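Local coordinates for protein uncharacterized peptidase Lmo0363 (Listeria monocytogenes, PDB 3L4E) that is probably a serine peptidase of the S51 (peptidase E-like) family, hydrolysing peptide bonds with a serine nucleophile, at residues G118-A123 with T158-N163; Q134-T139 with T165-I170. One frame throughout, in Å; residues are numbered along the deposited sequence.

Interaction 1: G118-A123 with T158-N163; sequences GESAGA and TLPHYN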
loop_
_atom_site.group_PDB
_atom_site.type_symbol
_atom_site.label_atom_id
_atom_site.label_comp_id
_atom_site.label_asym_id
_atom_site.label_seq_id
_atom_site.Cartn_x
_atom_site.Cartn_y
_atom_site.Cartn_z
ATOM N N GLY A 118 -2.664 -2.068 1.282
ATOM C CA GLY A 118 -1.834 -0.994 0.764
ATOM C C GLY A 118 -2.289 0.371 1.222
ATOM O O GLY A 118 -3.417 0.776 0.925
ATOM N N GLU A 119 -1.413 1.079 1.934
ATOM C CA GLU A 119 -1.727 2.406 2.455
ATOM C C GLU A 119 -1.012 3.497 1.678
ATOM O O GLU A 119 0.221 3.511 1.618
ATOM C CB GLU A 119 -1.305 2.514 3.913
ATOM C CG GLU A 119 -1.481 3.914 4.483
ATOM C CD GLU A 119 -0.973 4.008 5.899
ATOM O OE1 GLU A 119 -1.810 4.088 6.810
ATOM O OE2 GLU A 119 0.258 3.978 6.110
ATOM N N SER A 120 -1.790 4.415 1.107
ATOM C CA SER A 120 -1.248 5.522 0.318
ATOM C C SER A 120 -0.248 5.021 -0.725
ATOM O O SER A 120 -0.650 4.367 -1.681
ATOM C CB SER A 120 -0.657 6.595 1.231
ATOM O OG SER A 120 -1.692 7.223 1.968
ATOM N N ALA A 121 1.040 5.313 -0.555
ATOM C CA ALA A 121 2.063 4.774 -1.470
ATOM C C ALA A 121 1.841 3.278 -1.760
ATOM O O ALA A 121 2.015 2.814 -2.897
ATOM C CB ALA A 121 3.466 4.990 -0.905
ATOM N N GLY A 122 1.456 2.523 -0.735
ATOM C CA GLY A 122 1.240 1.092 -0.895
ATOM C C GLY A 122 0.011 0.773 -1.730
ATOM O O GLY A 122 -0.080 -0.302 -2.330
ATOM N N ALA A 123 -0.940 1.704 -1.769
ATOM C CA ALA A 123 -2.067 1.602 -2.701
ATOM C C ALA A 123 -1.682 2.072 -4.102
ATOM O O ALA A 123 -2.088 1.476 -5.103
ATOM C CB ALA A 123 -3.263 2.413 -2.201
ATOM N N THR A 158 -5.159 4.523 -8.007
ATOM C CA THR A 158 -5.669 5.008 -6.732
ATOM C C THR A 158 -5.017 6.328 -6.353
ATOM O O THR A 158 -3.794 6.465 -6.402
ATOM C CB THR A 158 -5.454 3.974 -5.621
ATOM O OG1 THR A 158 -6.054 2.733 -6.012
ATOM C CG2 THR A 158 -6.060 4.449 -4.309
ATOM N N LEU A 159 -5.844 7.298 -5.983
ATOM C CA LEU A 159 -5.365 8.622 -5.598
ATOM C C LEU A 159 -5.743 8.889 -4.146
ATOM O O LEU A 159 -6.885 9.222 -3.850
ATOM C CB LEU A 159 -5.959 9.686 -6.515
ATOM C CG LEU A 159 -5.498 11.119 -6.266
ATOM C CD1 LEU A 159 -3.986 11.231 -6.398
ATOM C CD2 LEU A 159 -6.193 12.049 -7.243
ATOM N N PRO A 160 -4.780 8.729 -3.228
ATOM C CA PRO A 160 -5.123 8.809 -1.803
ATOM C C PRO A 160 -5.178 10.241 -1.286
ATOM O O PRO A 160 -4.678 11.174 -1.933
ATOM C CB PRO A 160 -3.980 8.045 -1.131
ATOM C CG PRO A 160 -2.811 8.287 -2.035
ATOM C CD PRO A 160 -3.365 8.377 -3.445
ATOM N N HIS A 161 -5.794 10.393 -0.116
ATOM C CA HIS A 161 -6.024 11.694 0.504
ATOM C C HIS A 161 -6.859 12.617 -0.392
ATOM O O HIS A 161 -6.688 13.831 -0.339
ATOM C CB HIS A 161 -4.702 12.386 0.875
ATOM C CG HIS A 161 -3.695 11.494 1.541
ATOM N ND1 HIS A 161 -3.929 10.873 2.750
ATOM C CD2 HIS A 161 -2.438 11.144 1.178
ATOM C CE1 HIS A 161 -2.865 10.170 3.097
ATOM N NE2 HIS A 161 -1.945 10.316 2.159
ATOM N N TYR A 162 -7.755 12.054 -1.206
ATOM C CA TYR A 162 -8.487 12.861 -2.196
ATOM C C TYR A 162 -9.319 13.971 -1.568
ATOM O O TYR A 162 -10.146 13.722 -0.687
ATOM C CB TYR A 162 -9.376 12.004 -3.107
ATOM C CG TYR A 162 -10.124 12.834 -4.139
ATOM C CD1 TYR A 162 -9.471 13.332 -5.263
ATOM C CD2 TYR A 162 -11.473 13.133 -3.984
ATOM C CE1 TYR A 162 -10.145 14.096 -6.203
ATOM C CE2 TYR A 162 -12.157 13.895 -4.922
ATOM C CZ TYR A 162 -11.489 14.373 -6.031
ATOM O OH TYR A 162 -12.159 15.137 -6.966
ATOM N N ASN A 163 -9.102 15.190 -2.049
ATOM C CA ASN A 163 -9.790 16.374 -1.534
ATOM C C ASN A 163 -9.659 16.484 -0.016
ATOM O O ASN A 163 -10.494 17.098 0.652
ATOM C CB ASN A 163 -11.260 16.382 -1.956
ATOM C CG ASN A 163 -11.840 17.781 -2.014
ATOM O OD1 ASN A 163 -11.122 18.753 -2.252
ATOM N ND2 ASN A 163 -13.147 17.889 -1.800
#
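S120 and H161 meet at 3.1 Å, from S120 OG to H161 NE2. By similarity they are the serine and histidine of the charge relay system. S120 is modelled in two conformers, and its contacts here belong to one of them. The hydroxyl comes obliquely to the imidazole, and CE1 of H161 also lies 3.4 Å from S120 OG. In this conformer OG lies beside the backbone N (chi1 -68°), which brings the hydroxyl to the ring. Beside this pair, P160 CB packs 3.9 Å from S120 OG and also lies over one face of the H161 ring, toward its rim. Further along the two segments, A123 CB touches T158 CG2 at 4.1 Å.

A second shell holds the two polar groups: S120 OG is hydrogen-bonded to S9 O, and H161 ND1 to N189 ND2. S120 has strained backbone angles (phi 50°, psi -110°). With G118 and G122 it fits the GxSxG nucleophile elbow, consistent with its assigned role. A backbone hydrogen bond from G122 N to E119 O (2.8 Å) closes the turn.

This tight turn joins strand 115-119 of the main sheet to the short helix 121-124. The histidine follows strand 157-159, which pairs with 184-186 in a separate small sheet. L7 of strand 4-8 touches both A123 and T158.

Interaction 2: Q134-T139 with T165-I170; sequences QTMDST and TPFKEI. With SO4 (sulfate ion), chain C.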
loop_
_atom_site.group_PDB
_atom_site.type_symbol
_atom_site.label_atom_id
_atom_site.label_comp_id
_atom_site.label_asym_id
_atom_site.label_seq_id
_atom_site.Cartn_x
_atom_site.Cartn_y
_atom_site.Cartn_z
ATOM N N GLN A 134 3.640 11.950 -8.892
ATOM C CA GLN A 134 4.880 12.716 -8.740
ATOM C C GLN A 134 4.742 14.124 -8.145
ATOM O O GLN A 134 5.728 14.685 -7.665
ATOM C CB GLN A 134 5.654 12.783 -10.061
ATOM C CG GLN A 134 4.937 13.511 -11.177
ATOM C CD GLN A 134 5.619 13.301 -12.508
ATOM O OE1 GLN A 134 5.053 12.696 -13.417
ATOM N NE2 GLN A 134 6.852 13.785 -12.624
ATOM N N THR A 135 3.546 14.704 -8.184
ATOM C CA THR A 135 3.346 15.998 -7.531
ATOM C C THR A 135 3.070 15.845 -6.030
ATOM O O THR A 135 3.092 16.828 -5.288
ATOM C CB THR A 135 2.235 16.860 -8.201
ATOM O OG1 THR A 135 1.012 16.115 -8.258
ATOM C CG2 THR A 135 2.641 17.275 -9.610
HETATM N N MSE A 136 2.815 14.625 -5.575
HETATM C CA MSE A 136 2.667 14.410 -4.142
HETATM C C MSE A 136 3.963 13.892 -3.545
HETATM O O MSE A 136 4.401 14.344 -2.485
HETATM C CB MSE A 136 1.532 13.436 -3.830
HETATM C CG MSE A 136 1.465 13.066 -2.346
HETATM SE SE MSE A 136 0.029 11.841 -1.882
HETATM C CE MSE A 136 -1.472 12.996 -2.376
ATOM N N ASP A 137 4.575 12.930 -4.225
ATOM C CA ASP A 137 5.805 12.335 -3.717
ATOM C C ASP A 137 6.972 12.701 -4.623
ATOM O O ASP A 137 6.900 12.493 -5.833
ATOM C CB ASP A 137 5.686 10.811 -3.683
ATOM C CG ASP A 137 4.639 10.319 -2.711
ATOM O OD1 ASP A 137 4.131 11.130 -1.904
ATOM O OD2 ASP A 137 4.329 9.108 -2.759
ATOM N N SER A 138 8.058 13.210 -4.051
ATOM C CA SER A 138 9.203 13.643 -4.857
ATOM C C SER A 138 10.039 12.500 -5.446
ATOM O O SER A 138 10.422 11.568 -4.740
ATOM C CB SER A 138 10.117 14.564 -4.054
ATOM O OG SER A 138 11.260 14.914 -4.823
ATOM N N THR A 139 10.340 12.594 -6.739
ATOM C CA THR A 139 11.175 11.597 -7.404
ATOM C C THR A 139 12.649 11.735 -7.028
ATOM O O THR A 139 13.452 10.845 -7.321
ATOM C CB THR A 139 11.052 11.677 -8.935
ATOM O OG1 THR A 139 11.509 12.956 -9.380
ATOM C CG2 THR A 139 9.609 11.474 -9.377
ATOM N N THR A 165 -7.230 17.922 2.928
ATOM C CA THR A 165 -6.105 18.747 3.349
ATOM C C THR A 165 -5.065 17.819 3.976
ATOM O O THR A 165 -5.433 16.853 4.642
ATOM C CB THR A 165 -6.566 19.797 4.383
ATOM O OG1 THR A 165 -7.675 20.538 3.852
ATOM C CG2 THR A 165 -5.442 20.758 4.735
ATOM N N PRO A 166 -3.763 18.090 3.759
ATOM C CA PRO A 166 -3.142 19.158 2.966
ATOM C C PRO A 166 -2.838 18.743 1.532
ATOM O O PRO A 166 -1.821 19.170 0.981
ATOM C CB PRO A 166 -1.808 19.401 3.690
ATOM C CG PRO A 166 -1.797 18.463 4.882
ATOM C CD PRO A 166 -2.753 17.379 4.555
ATOM N N PHE A 167 -3.697 17.925 0.937
ATOM C CA PHE A 167 -3.486 17.464 -0.427
ATOM C C PHE A 167 -4.634 17.888 -1.331
ATOM O O PHE A 167 -4.887 17.261 -2.358
ATOM C CB PHE A 167 -3.345 15.938 -0.459
ATOM C CG PHE A 167 -2.235 15.417 0.406
ATOM C CD1 PHE A 167 -0.918 15.480 -0.022
ATOM C CD2 PHE A 167 -2.506 14.859 1.646
ATOM C CE1 PHE A 167 0.108 15.002 0.772
ATOM C CE2 PHE A 167 -1.486 14.383 2.444
ATOM C CZ PHE A 167 -0.177 14.452 2.005
ATOM N N LYS A 168 -5.336 18.950 -0.945
ATOM C CA LYS A 168 -6.489 19.391 -1.716
ATOM C C LYS A 168 -6.091 19.835 -3.119
ATOM O O LYS A 168 -6.521 19.235 -4.104
ATOM C CB LYS A 168 -7.274 20.483 -0.982
ATOM C CG LYS A 168 -8.336 19.938 -0.037
ATOM C CD LYS A 168 -9.248 21.041 0.468
ATOM C CE LYS A 168 -10.320 20.493 1.395
ATOM N NZ LYS A 168 -11.245 21.578 1.839
ATOM N N GLU A 169 -5.263 20.867 -3.220
ATOM C CA GLU A 169 -4.879 21.354 -4.541
ATOM C C GLU A 169 -4.106 20.301 -5.330
ATOM O O GLU A 169 -4.304 20.157 -6.536
ATOM C CB GLU A 169 -4.111 22.682 -4.472
ATOM C CG GLU A 169 -3.341 22.930 -3.185
ATOM C CD GLU A 169 -2.756 24.332 -3.133
ATOM O OE1 GLU A 169 -2.811 25.037 -4.164
ATOM O OE2 GLU A 169 -2.242 24.732 -2.066
ATOM N N ILE A 170 -3.248 19.552 -4.642
ATOM C CA ILE A 170 -2.479 18.487 -5.284
ATOM C C ILE A 170 -3.379 17.462 -5.957
ATOM O O ILE A 170 -3.221 17.170 -7.143
ATOM C CB ILE A 170 -1.541 17.773 -4.294
ATOM C CG1 ILE A 170 -0.347 18.670 -3.956
ATOM C CG2 ILE A 170 -1.071 16.440 -4.874
ATOM C CD1 ILE A 170 0.537 18.125 -2.862
HETATM S S SO4 C . 8.569 13.586 -0.354
HETATM O O1 SO4 C . 9.957 13.696 -0.787
HETATM O O2 SO4 C . 8.435 14.093 1.006
HETATM O O3 SO4 C . 7.732 14.368 -1.255
HETATM O O4 SO4 C . 8.151 12.185 -0.397
HETATM O O HOH W 1 -1.070 17.912 -8.764
#
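M136, a selenomethionine, lays its end obliquely against the ring of F167, its chain running roughly perpendicular to the F167 side chain. Its contacts are those of one of two modelled conformers. SE sits 4.5 Å from the centroid of the F167 ring, 29° off the ring normal. This is a Met-aromatic contact. The methyl lies on the same side of the ring, closer to its plane, with M136 CE 3.5 Å from F167 CD1. The M136 chain is extended through chi1 and chi2, and its bend at chi3 (-63°) sets CE beside F167 CD1. M136 CG also approaches the ring, 3.9 Å from F167 CE1.

I170 packs beside this pair. Its CG2 branch lies 4.1 Å from M136 CB and near T135 OG1, while I170 CD1 reaches the carbonyl oxygen of T135 at 3.8 Å. T135 and I170 lie alongside, pointing opposite ways. A water bridges them, at 2.8 Å from T135 OG1, and donates to I170 O. On the same loop, S138 N donates to sulfate O3 at 3.0 Å, and N89 also binds this ion, probably from the crystallisation liquor.

The contact joins the 134-139 loop to the start of helix 168-177, where F167 is the N-cap residue. Direct contact across the segments is mainly apolar and selenium-aromatic, with the water as a polar bridge. It therefore probably relies mainly on dispersion and fit, at a partly exposed surface.

How the interactions relate
The centres of interactions 1 and 2 lie about 11 Å apart, and the two contacts touch. Their segments alternate along the chain in the order 118-123, 134-139, 158-163, 165-170. Interaction 1 is buried at the end of strand 115-119 in the main sheet. Interaction 2 lies at the surface, where a loop meets helix 168-177, the next element after strand 157-159. H161 and F167 join them: their rings stack, with H161 CB 3.4 Å from F167 CD2. In one of its conformers M136 also packs on this junction. The outer contact thus flanks the probable catalytic histidine.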